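Local atomic coordinates of putative sulfatase yidJ (Bacteroides fragilis, PDB entry 2QZU), a protein that probably hydrolyses sulfate esters, such as aryl sulfates, as a metal-dependent member of the sulfatase family. Residues Ile328-Glu332 with Ile436-Arg440; His178-Tyr183 with Tyr194-Gly200; Gly124-Ile130 with Gln220-Val226. One frame throughout, in Å; residues are numbered along the deposited sequence.

Contact 1: Ile328-Glu332 with Ile436-Arg440; sequences IFYEE and ILFDR
Phe329 sends the far rim of its ring between Ile436 and Phe438, two residues whose side chains leave the same side of strand 431-439. Its CZ lies 3.4 Å from CD1 of Ile436, a snug contact made at the very end of the isoleucine chain. On the other branch of the ring, Phe329 CE2 comes up to the edge of the Phe438 ring, close to its plane, with 3.7 Å to Phe438 CE1. Next along, Tyr330 brings CE1 to 3.8 Å from Phe438 CZ; these two rings lean together obliquely, their planes 39° apart. The three aromatics thus make one cluster, since Phe329 CE2 also sits 3.9 Å above the centre of the Tyr330 ring. Phe329 reaches this place with CG tucked between its own backbone N and carbonyl carbon (chi1 45°).

Beyond the rings the contact turns polar. Glu331 bends at chi2 and lays its carboxylate over one face of the Arg440 guanidinium, the two planes only 17° apart. Its OE2 is 3.8 Å from Arg440 NE, a long salt bridge in which no N-H points at the oxygen. Both groups have stronger partners: Arg417 for Glu331, and the carbonyl of Thr418 for Arg440 NH2.

Further out, His321 stacks on Tyr330, the residue just ahead of helix 331-334, and Glu446 accepts the backbone N-H of Glu331. Strand 431-439 is an outer strand of the four-stranded antiparallel sheet, which makes the contact part of the seam between the large alpha/beta portion and the smaller C-terminal antiparallel sheet characteristic of sulfatases.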
loop_
_atom_site.group_PDB
_atom_site.type_symbol
_atom_site.label_atom_id
_atom_site.label_comp_id
_atom_site.label_asym_id
_atom_site.label_seq_id
_atom_site.Cartn_x
_atom_site.Cartn_y
_atom_site.Cartn_z
ATOM N N ILE A 328 6.613 -7.104 -21.011
ATOM C CA ILE A 328 6.511 -8.390 -21.689
ATOM C C ILE A 328 5.762 -8.256 -23.015
ATOM O O ILE A 328 5.015 -7.300 -23.224
ATOM C CB ILE A 328 5.810 -9.422 -20.773
ATOM C CG1 ILE A 328 5.924 -10.821 -21.373
ATOM C CG2 ILE A 328 4.354 -9.036 -20.567
ATOM C CD1 ILE A 328 7.329 -11.383 -21.351
ATOM N N PHE A 329 5.953 -9.225 -23.899
ATOM C CA PHE A 329 5.358 -9.190 -25.228
ATOM C C PHE A 329 3.861 -9.445 -25.374
ATOM O O PHE A 329 3.310 -9.237 -26.455
ATOM C CB PHE A 329 6.121 -10.149 -26.141
ATOM C CG PHE A 329 6.396 -11.478 -25.512
ATOM C CD1 PHE A 329 7.682 -11.809 -25.095
ATOM C CD2 PHE A 329 5.360 -12.379 -25.286
ATOM C CE1 PHE A 329 7.933 -13.026 -24.462
ATOM C CE2 PHE A 329 5.598 -13.596 -24.653
ATOM C CZ PHE A 329 6.887 -13.919 -24.240
ATOM N N TYR A 330 3.202 -9.892 -24.312
ATOM C CA TYR A 330 1.767 -10.156 -24.384
ATOM C C TYR A 330 0.963 -8.911 -24.763
ATOM O O TYR A 330 1.314 -7.788 -24.385
ATOM C CB TYR A 330 1.267 -10.716 -23.048
ATOM C CG TYR A 330 1.750 -12.124 -22.768
ATOM C CD1 TYR A 330 1.431 -13.173 -23.635
ATOM C CD2 TYR A 330 2.514 -12.410 -21.639
ATOM C CE1 TYR A 330 1.864 -14.476 -23.384
ATOM C CE2 TYR A 330 2.952 -13.710 -21.374
ATOM C CZ TYR A 330 2.622 -14.737 -22.254
ATOM O OH TYR A 330 3.057 -16.022 -22.008
ATOM N N GLU A 331 -0.118 -9.123 -25.511
ATOM C CA GLU A 331 -0.984 -8.036 -25.957
ATOM C C GLU A 331 -1.447 -7.069 -24.859
ATOM O O GLU A 331 -1.447 -5.861 -25.071
ATOM C CB GLU A 331 -2.222 -8.600 -26.658
ATOM C CG GLU A 331 -1.969 -9.188 -28.033
ATOM C CD GLU A 331 -1.475 -8.155 -29.019
ATOM O OE1 GLU A 331 -0.251 -8.093 -29.250
ATOM O OE2 GLU A 331 -2.315 -7.399 -29.554
ATOM N N GLU A 332 -1.849 -7.591 -23.700
ATOM C CA GLU A 332 -2.334 -6.719 -22.627
ATOM C C GLU A 332 -1.252 -5.759 -22.132
ATOM O O GLU A 332 -1.547 -4.732 -21.521
ATOM C CB GLU A 332 -2.874 -7.539 -21.447
ATOM C CG GLU A 332 -1.820 -8.353 -20.718
ATOM C CD GLU A 332 -1.656 -9.753 -21.279
ATOM O OE1 GLU A 332 -2.017 -9.984 -22.452
ATOM O OE2 GLU A 332 -1.152 -10.627 -20.543
ATOM N N ILE A 436 9.672 -17.919 -29.169
ATOM C CA ILE A 436 8.247 -17.829 -28.901
ATOM C C ILE A 436 7.490 -17.320 -30.122
ATOM O O ILE A 436 7.914 -16.369 -30.774
ATOM C CB ILE A 436 7.995 -16.886 -27.707
ATOM C CG1 ILE A 436 8.749 -17.410 -26.480
ATOM C CG2 ILE A 436 6.503 -16.779 -27.416
ATOM C CD1 ILE A 436 8.912 -16.395 -25.370
ATOM N N LEU A 437 6.369 -17.963 -30.432
ATOM C CA LEU A 437 5.556 -17.561 -31.567
ATOM C C LEU A 437 4.081 -17.771 -31.259
ATOM O O LEU A 437 3.670 -18.861 -30.869
ATOM C CB LEU A 437 5.940 -18.359 -32.818
ATOM C CG LEU A 437 5.113 -18.083 -34.081
ATOM C CD1 LEU A 437 5.229 -16.615 -34.466
ATOM C CD2 LEU A 437 5.598 -18.976 -35.218
ATOM N N PHE A 438 3.295 -16.713 -31.417
ATOM C CA PHE A 438 1.859 -16.784 -31.180
ATOM C C PHE A 438 1.105 -16.363 -32.434
ATOM O O PHE A 438 1.461 -15.375 -33.080
ATOM C CB PHE A 438 1.430 -15.845 -30.044
ATOM C CG PHE A 438 1.968 -16.217 -28.697
ATOM C CD1 PHE A 438 2.845 -15.362 -28.029
ATOM C CD2 PHE A 438 1.579 -17.399 -28.077
ATOM C CE1 PHE A 438 3.323 -15.684 -26.755
ATOM C CE2 PHE A 438 2.050 -17.731 -26.811
ATOM C CZ PHE A 438 2.923 -16.872 -26.148
ATOM N N ASP A 439 0.070 -17.125 -32.773
ATOM C CA ASP A 439 -0.784 -16.823 -33.915
ATOM C C ASP A 439 -1.990 -16.163 -33.256
ATOM O O ASP A 439 -2.858 -16.848 -32.720
ATOM C CB ASP A 439 -1.221 -18.114 -34.613
ATOM C CG ASP A 439 -2.146 -17.860 -35.793
ATOM O OD1 ASP A 439 -2.866 -16.837 -35.785
ATOM O OD2 ASP A 439 -2.166 -18.691 -36.721
ATOM N N ARG A 440 -2.044 -14.835 -33.287
ATOM C CA ARG A 440 -3.134 -14.113 -32.637
ATOM C C ARG A 440 -4.512 -14.265 -33.279
ATOM O O ARG A 440 -5.523 -13.919 -32.668
ATOM C CB ARG A 440 -2.773 -12.632 -32.508
ATOM C CG ARG A 440 -1.477 -12.387 -31.741
ATOM C CD ARG A 440 -1.427 -10.964 -31.188
ATOM N NE ARG A 440 -1.657 -9.965 -32.225
ATOM C CZ ARG A 440 -0.774 -9.631 -33.164
ATOM N NH1 ARG A 440 0.420 -10.212 -33.204
ATOM N NH2 ARG A 440 -1.095 -8.724 -34.073
#

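Contact 2: His178-Tyr183 with Tyr194-Gly200; sequences HLKPMY and YYVNQWG
Lys180 stretches across the 194-200 segment until its amine stands above the ring of Tyr195. CB starts beside the carbonyl O of Val196. CG runs on past the amide of Asn197, 3.7 Å from its ND2, and CD keeps the same neighbour as the two side chains travel alongside each other. CE then reaches Tyr195, 3.6 Å from its CB, and NZ ends 4.8 Å from the ring centroid and 23° off the normal, a cation-pi contact over the face. The chain is fully extended to get there: CG is anti to the backbone N (chi1 -172°) and the later torsions stay near 180°.

Selenomethionine Met182 meets the same tyrosine from another direction, its CB 3.6 Å from Tyr195 CD1. The two form the non-hydrogen-bonded pair of a short antiparallel hairpin. Tyr183 and Tyr194 are the hydrogen-bonded pair beside it, linked N to O both ways, and Tyr183 CB rests off-centre over the Tyr194 ring. Where regular strand pairing stops, the segments stay joined: Val196 N donates to Pro181 O at 3.0 Å, and after the inverse gamma turn at Asn197, Gly200 N donates to His178 O, also at 3.0 Å. Trp199 NE1 lies 3.5 Å from His178 CB and bonds to the carbonyl O of Leu237.

The tyrosine hydroxyls find their partners on helix 200-213, Tyr183 with Glu204 and Tyr194 with Tyr203. Backbone bonds therefore set the shape of this hairpin, while the aromatic side chains tie one side of it to the following helix; the lysine amine, lying over a pi face, would be steadied by an electrostatic attraction that needs no precise hydrogen-bond direction.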
loop_
_atom_site.group_PDB
_atom_site.type_symbol
_atom_site.label_atom_id
_atom_site.label_comp_id
_atom_site.label_asym_id
_atom_site.label_seq_id
_atom_site.Cartn_x
_atom_site.Cartn_y
_atom_site.Cartn_z
ATOM N N HIS A 178 -0.980 8.992 -5.632
ATOM C CA HIS A 178 -1.839 9.920 -6.376
ATOM C C HIS A 178 -2.658 10.936 -5.589
ATOM O O HIS A 178 -2.981 12.007 -6.114
ATOM C CB HIS A 178 -2.795 9.126 -7.265
ATOM C CG HIS A 178 -2.116 8.099 -8.113
ATOM N ND1 HIS A 178 -2.630 6.831 -8.298
ATOM C CD2 HIS A 178 -0.975 8.152 -8.840
ATOM C CE1 HIS A 178 -1.833 6.150 -9.101
ATOM N NE2 HIS A 178 -0.822 6.927 -9.445
ATOM N N LEU A 179 -3.000 10.604 -4.348
ATOM C CA LEU A 179 -3.811 11.488 -3.511
ATOM C C LEU A 179 -3.061 12.699 -2.956
ATOM O O LEU A 179 -3.680 13.652 -2.484
ATOM C CB LEU A 179 -4.430 10.692 -2.360
ATOM C CG LEU A 179 -5.300 9.498 -2.772
ATOM C CD1 LEU A 179 -5.757 8.736 -1.538
ATOM C CD2 LEU A 179 -6.489 9.985 -3.578
ATOM N N LYS A 180 -1.733 12.654 -2.998
ATOM C CA LYS A 180 -0.914 13.771 -2.536
ATOM C C LYS A 180 0.368 13.788 -3.361
ATOM O O LYS A 180 1.454 13.526 -2.850
ATOM C CB LYS A 180 -0.575 13.632 -1.050
ATOM C CG LYS A 180 0.106 14.876 -0.477
ATOM C CD LYS A 180 0.613 14.653 0.944
ATOM C CE LYS A 180 1.278 15.913 1.489
ATOM N NZ LYS A 180 1.889 15.708 2.833
ATOM N N PRO A 181 0.252 14.101 -4.662
ATOM C CA PRO A 181 1.396 14.150 -5.576
ATOM C C PRO A 181 2.328 15.315 -5.282
ATOM O O PRO A 181 1.958 16.252 -4.579
ATOM C CB PRO A 181 0.730 14.281 -6.940
ATOM C CG PRO A 181 -0.450 15.153 -6.631
ATOM C CD PRO A 181 -0.982 14.527 -5.345
HETATM N N MSE A 182 3.549 15.239 -5.802
HETATM C CA MSE A 182 4.505 16.322 -5.626
HETATM C C MSE A 182 5.007 16.764 -6.990
HETATM O O MSE A 182 4.957 16.003 -7.965
HETATM C CB MSE A 182 5.668 15.907 -4.708
HETATM C CG MSE A 182 6.242 14.532 -4.950
HETATM SE SE MSE A 182 7.387 14.463 -6.490
HETATM C CE MSE A 182 8.155 12.724 -6.239
ATOM N N TYR A 183 5.479 18.003 -7.056
ATOM C CA TYR A 183 5.953 18.582 -8.301
ATOM C C TYR A 183 7.030 19.616 -8.052
ATOM O O TYR A 183 7.216 20.095 -6.929
ATOM C CB TYR A 183 4.806 19.313 -9.016
ATOM C CG TYR A 183 3.591 18.474 -9.313
ATOM C CD1 TYR A 183 3.479 17.774 -10.514
ATOM C CD2 TYR A 183 2.566 18.349 -8.376
ATOM C CE1 TYR A 183 2.378 16.965 -10.775
ATOM C CE2 TYR A 183 1.464 17.540 -8.620
ATOM C CZ TYR A 183 1.374 16.850 -9.819
ATOM O OH TYR A 183 0.298 16.031 -10.051
ATOM N N TYR A 194 7.076 20.629 -4.077
ATOM C CA TYR A 194 5.934 20.854 -3.197
ATOM C C TYR A 194 4.882 19.775 -3.384
ATOM O O TYR A 194 4.813 19.135 -4.432
ATOM C CB TYR A 194 5.296 22.218 -3.472
ATOM C CG TYR A 194 4.796 22.387 -4.891
ATOM C CD1 TYR A 194 5.648 22.834 -5.896
ATOM C CD2 TYR A 194 3.473 22.093 -5.230
ATOM C CE1 TYR A 194 5.202 22.986 -7.203
ATOM C CE2 TYR A 194 3.015 22.241 -6.541
ATOM C CZ TYR A 194 3.888 22.690 -7.519
ATOM O OH TYR A 194 3.459 22.853 -8.816
ATOM N N TYR A 195 4.067 19.576 -2.354
ATOM C CA TYR A 195 2.998 18.591 -2.399
ATOM C C TYR A 195 1.672 19.311 -2.625
ATOM O O TYR A 195 1.514 20.473 -2.243
ATOM C CB TYR A 195 2.931 17.820 -1.079
ATOM C CG TYR A 195 4.055 16.834 -0.868
ATOM C CD1 TYR A 195 4.048 15.591 -1.503
ATOM C CD2 TYR A 195 5.129 17.146 -0.031
ATOM C CE1 TYR A 195 5.084 14.682 -1.309
ATOM C CE2 TYR A 195 6.170 16.242 0.168
ATOM C CZ TYR A 195 6.140 15.016 -0.473
ATOM O OH TYR A 195 7.171 14.130 -0.278
ATOM N N VAL A 196 0.731 18.614 -3.252
ATOM C CA VAL A 196 -0.596 19.149 -3.522
ATOM C C VAL A 196 -1.640 18.200 -2.925
ATOM O O VAL A 196 -1.551 16.987 -3.095
ATOM C CB VAL A 196 -0.848 19.268 -5.045
ATOM C CG1 VAL A 196 -2.242 19.807 -5.299
ATOM C CG2 VAL A 196 0.200 20.177 -5.677
ATOM N N ASN A 197 -2.626 18.753 -2.221
ATOM C CA ASN A 197 -3.678 17.942 -1.613
ATOM C C ASN A 197 -4.849 17.828 -2.582
ATOM O O ASN A 197 -5.946 18.316 -2.321
ATOM C CB ASN A 197 -4.134 18.574 -0.293
ATOM C CG ASN A 197 -3.090 18.448 0.811
ATOM O OD1 ASN A 197 -3.153 19.145 1.822
ATOM N ND2 ASN A 197 -2.132 17.543 0.625
ATOM N N GLN A 198 -4.591 17.177 -3.709
ATOM C CA GLN A 198 -5.584 16.983 -4.755
ATOM C C GLN A 198 -5.125 15.800 -5.599
ATOM O O GLN A 198 -3.927 15.537 -5.690
ATOM C CB GLN A 198 -5.678 18.252 -5.612
ATOM C CG GLN A 198 -6.591 18.152 -6.818
ATOM C CD GLN A 198 -6.908 19.512 -7.419
ATOM O OE1 GLN A 198 -6.028 20.362 -7.564
ATOM N NE2 GLN A 198 -8.171 19.725 -7.772
ATOM N N TRP A 199 -6.069 15.088 -6.207
ATOM C CA TRP A 199 -5.716 13.933 -7.029
ATOM C C TRP A 199 -4.861 14.411 -8.201
ATOM O O TRP A 199 -5.184 15.405 -8.844
ATOM C CB TRP A 199 -6.989 13.231 -7.526
ATOM C CG TRP A 199 -6.755 11.850 -8.100
ATOM C CD1 TRP A 199 -5.998 10.846 -7.554
ATOM C CD2 TRP A 199 -7.323 11.312 -9.299
ATOM N NE1 TRP A 199 -6.063 9.718 -8.342
ATOM C CE2 TRP A 199 -6.870 9.977 -9.421
ATOM C CE3 TRP A 199 -8.175 11.830 -10.287
ATOM C CZ2 TRP A 199 -7.240 9.150 -10.490
ATOM C CZ3 TRP A 199 -8.545 11.006 -11.352
ATOM C CH2 TRP A 199 -8.076 9.681 -11.443
ATOM N N GLY A 200 -3.768 13.701 -8.463
ATOM C CA GLY A 200 -2.860 14.075 -9.535
ATOM C C GLY A 200 -3.488 14.579 -10.823
ATOM O O GLY A 200 -3.245 15.723 -11.215
#

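Contact 3: Gly124-Ile130 with Gln220-Val226; sequences GYNMGYI and QPFALVV
Five backbone hydrogen bonds zip Asn126-Ile130 to Pro221-Val225, beginning with Asn126 N to Pro221 O at 2.9 Å, nearly straight at 169°. Asn126 O then receives Ala223 N, and Gly128 uses both its polar atoms, N giving to Ala223 O and O accepting from Val225 N. Ile130 N closes the series on Val225 O at 2.9 Å. The partners alternate in the way of a parallel pair, and the strand axes diverge by a mere 4°.

These are neighbouring strands inside the mixed sheet at the heart of the alkaline phosphatase-like alpha/beta fold, flanked by 168-172 beyond the first and 29-35 beyond the second. Helix 116-122 packs on the face bearing Met127, Ala223 and Val225, and helix 200-213 on the one bearing Leu224 and Val226.

Ahead of the strands, Pro221 presses CB onto the ring of Tyr125, 3.4 Å above its plane and over its centre, a well-aligned CH-pi contact. The hydroxyl of that tyrosine bonds to Pro28 O. Selenomethionine Met127 curls back through bends at chi2 and chi3, so that its SE lies 3.7 Å from Ala223 CB. Tyr129, with CG anti to its own backbone N (chi1 -167°), swings its ring across Val225, CE1 3.5 Å from Val225 CG1; the tyrosine OH is tied to Lys132 O. On the other face Leu224 drops CD1 over Gly128, 3.6 Å from the glycine O, in the place where that residue carries no side chain. The same methyl of Leu224 touches Ile130 CD1 at 4.0 Å.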
loop_
_atom_site.group_PDB
_atom_site.type_symbol
_atom_site.label_atom_id
_atom_site.label_comp_id
_atom_site.label_asym_id
_atom_site.label_seq_id
_atom_site.Cartn_x
_atom_site.Cartn_y
_atom_site.Cartn_z
ATOM N N GLY A 124 10.178 28.086 -32.602
ATOM C CA GLY A 124 9.401 29.164 -32.009
ATOM C C GLY A 124 8.162 28.813 -31.204
ATOM O O GLY A 124 7.350 29.692 -30.904
ATOM N N TYR A 125 8.015 27.544 -30.842
ATOM C CA TYR A 125 6.855 27.107 -30.071
ATOM C C TYR A 125 6.989 27.411 -28.588
ATOM O O TYR A 125 8.086 27.376 -28.034
ATOM C CB TYR A 125 6.648 25.597 -30.229
ATOM C CG TYR A 125 5.856 25.188 -31.440
ATOM C CD1 TYR A 125 6.270 25.540 -32.724
ATOM C CD2 TYR A 125 4.697 24.430 -31.305
ATOM C CE1 TYR A 125 5.542 25.146 -33.847
ATOM C CE2 TYR A 125 3.962 24.031 -32.417
ATOM C CZ TYR A 125 4.388 24.392 -33.683
ATOM O OH TYR A 125 3.652 23.999 -34.774
ATOM N N ASN A 126 5.858 27.720 -27.960
ATOM C CA ASN A 126 5.805 27.972 -26.526
ATOM C C ASN A 126 5.713 26.535 -26.009
ATOM O O ASN A 126 4.823 25.791 -26.431
ATOM C CB ASN A 126 4.530 28.737 -26.177
ATOM C CG ASN A 126 4.778 29.878 -25.214
ATOM O OD1 ASN A 126 5.456 29.715 -24.199
ATOM N ND2 ASN A 126 4.221 31.043 -25.523
HETATM N N MSE A 127 6.615 26.142 -25.113
HETATM C CA MSE A 127 6.648 24.759 -24.614
HETATM C C MSE A 127 6.271 24.544 -23.146
HETATM O O MSE A 127 6.680 25.306 -22.273
HETATM C CB MSE A 127 8.050 24.179 -24.828
HETATM C CG MSE A 127 8.615 24.364 -26.227
HETATM SE SE MSE A 127 7.664 23.364 -27.565
HETATM C CE MSE A 127 8.083 21.566 -26.975
ATOM N N GLY A 128 5.524 23.474 -22.883
ATOM C CA GLY A 128 5.126 23.161 -21.518
ATOM C C GLY A 128 5.032 21.664 -21.247
ATOM O O GLY A 128 4.627 20.893 -22.115
ATOM N N TYR A 129 5.413 21.251 -20.043
ATOM C CA TYR A 129 5.354 19.845 -19.657
ATOM C C TYR A 129 4.803 19.753 -18.237
ATOM O O TYR A 129 5.337 20.365 -17.315
ATOM C CB TYR A 129 6.749 19.207 -19.705
ATOM C CG TYR A 129 6.729 17.687 -19.631
ATOM C CD1 TYR A 129 6.928 16.913 -20.777
ATOM C CD2 TYR A 129 6.477 17.026 -18.430
ATOM C CE1 TYR A 129 6.875 15.520 -20.730
ATOM C CE2 TYR A 129 6.420 15.624 -18.371
ATOM C CZ TYR A 129 6.618 14.883 -19.527
ATOM O OH TYR A 129 6.551 13.509 -19.496
ATOM N N ILE A 130 3.729 18.990 -18.067
ATOM C CA ILE A 130 3.112 18.826 -16.756
ATOM C C ILE A 130 2.975 17.336 -16.454
ATOM O O ILE A 130 2.429 16.590 -17.263
ATOM C CB ILE A 130 1.695 19.461 -16.730
ATOM C CG1 ILE A 130 1.773 20.945 -17.097
ATOM C CG2 ILE A 130 1.064 19.283 -15.356
ATOM C CD1 ILE A 130 0.414 21.581 -17.321
ATOM N N GLN A 220 1.722 32.874 -31.015
ATOM C CA GLN A 220 2.721 31.883 -31.402
ATOM C C GLN A 220 2.140 30.491 -31.184
ATOM O O GLN A 220 1.164 30.332 -30.455
ATOM C CB GLN A 220 3.983 32.043 -30.547
ATOM C CG GLN A 220 3.731 31.935 -29.049
ATOM C CD GLN A 220 4.992 32.125 -28.228
ATOM O OE1 GLN A 220 5.908 31.304 -28.276
ATOM N NE2 GLN A 220 5.047 33.213 -27.471
ATOM N N PRO A 221 2.714 29.466 -31.834
ATOM C CA PRO A 221 2.168 28.124 -31.620
ATOM C C PRO A 221 2.640 27.611 -30.259
ATOM O O PRO A 221 3.553 28.182 -29.656
ATOM C CB PRO A 221 2.774 27.307 -32.760
ATOM C CG PRO A 221 3.144 28.339 -33.800
ATOM C CD PRO A 221 3.662 29.473 -32.962
ATOM N N PHE A 222 2.017 26.545 -29.772
ATOM C CA PHE A 222 2.434 25.964 -28.503
ATOM C C PHE A 222 2.342 24.446 -28.535
ATOM O O PHE A 222 1.612 23.864 -29.342
ATOM C CB PHE A 222 1.586 26.497 -27.335
ATOM C CG PHE A 222 0.164 25.994 -27.323
ATOM C CD1 PHE A 222 -0.828 26.644 -28.053
ATOM C CD2 PHE A 222 -0.187 24.880 -26.562
ATOM C CE1 PHE A 222 -2.153 26.197 -28.022
ATOM C CE2 PHE A 222 -1.508 24.424 -26.525
ATOM C CZ PHE A 222 -2.493 25.084 -27.256
ATOM N N ALA A 223 3.118 23.817 -27.660
ATOM C CA ALA A 223 3.125 22.370 -27.509
ATOM C C ALA A 223 3.061 22.131 -26.009
ATOM O O ALA A 223 3.854 22.690 -25.251
ATOM C CB ALA A 223 4.410 21.764 -28.087
ATOM N N LEU A 224 2.104 21.318 -25.580
ATOM C CA LEU A 224 1.956 21.013 -24.166
ATOM C C LEU A 224 1.817 19.515 -23.966
ATOM O O LEU A 224 1.056 18.851 -24.672
ATOM C CB LEU A 224 0.717 21.715 -23.585
ATOM C CG LEU A 224 0.313 21.340 -22.149
ATOM C CD1 LEU A 224 1.303 21.944 -21.165
ATOM C CD2 LEU A 224 -1.099 21.848 -21.847
ATOM N N VAL A 225 2.574 18.981 -23.018
ATOM C CA VAL A 225 2.482 17.568 -22.692
ATOM C C VAL A 225 1.854 17.485 -21.308
ATOM O O VAL A 225 2.238 18.224 -20.401
ATOM C CB VAL A 225 3.870 16.878 -22.626
ATOM C CG1 VAL A 225 3.707 15.452 -22.113
ATOM C CG2 VAL A 225 4.530 16.878 -23.994
ATOM N N VAL A 226 0.868 16.609 -21.155
ATOM C CA VAL A 226 0.228 16.394 -19.866
ATOM C C VAL A 226 0.406 14.892 -19.641
ATOM O O VAL A 226 -0.233 14.078 -20.302
ATOM C CB VAL A 226 -1.273 16.762 -19.893
ATOM C CG1 VAL A 226 -1.881 16.555 -18.516
ATOM C CG2 VAL A 226 -1.444 18.213 -20.323
#

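Contact 3 is the most buried of the three, a run of regular parallel pairing inside the large sheet with mostly apolar side chains on both faces. Contact 2 is nested in the loop that contact 3 closes, with nearest atoms about 5 Å apart. Helix 200-213 serves both: it begins at the end of contact 2 and packs on one face of contact 3. The hairpin is only partly buried, and cation-pi and tyrosine contacts supplement its backbone bonds. Contact 1 lies across the chain's centre, about 37 Å from either of the others between centres. It relies on side chains alone, aromatic at one end and charged at the other.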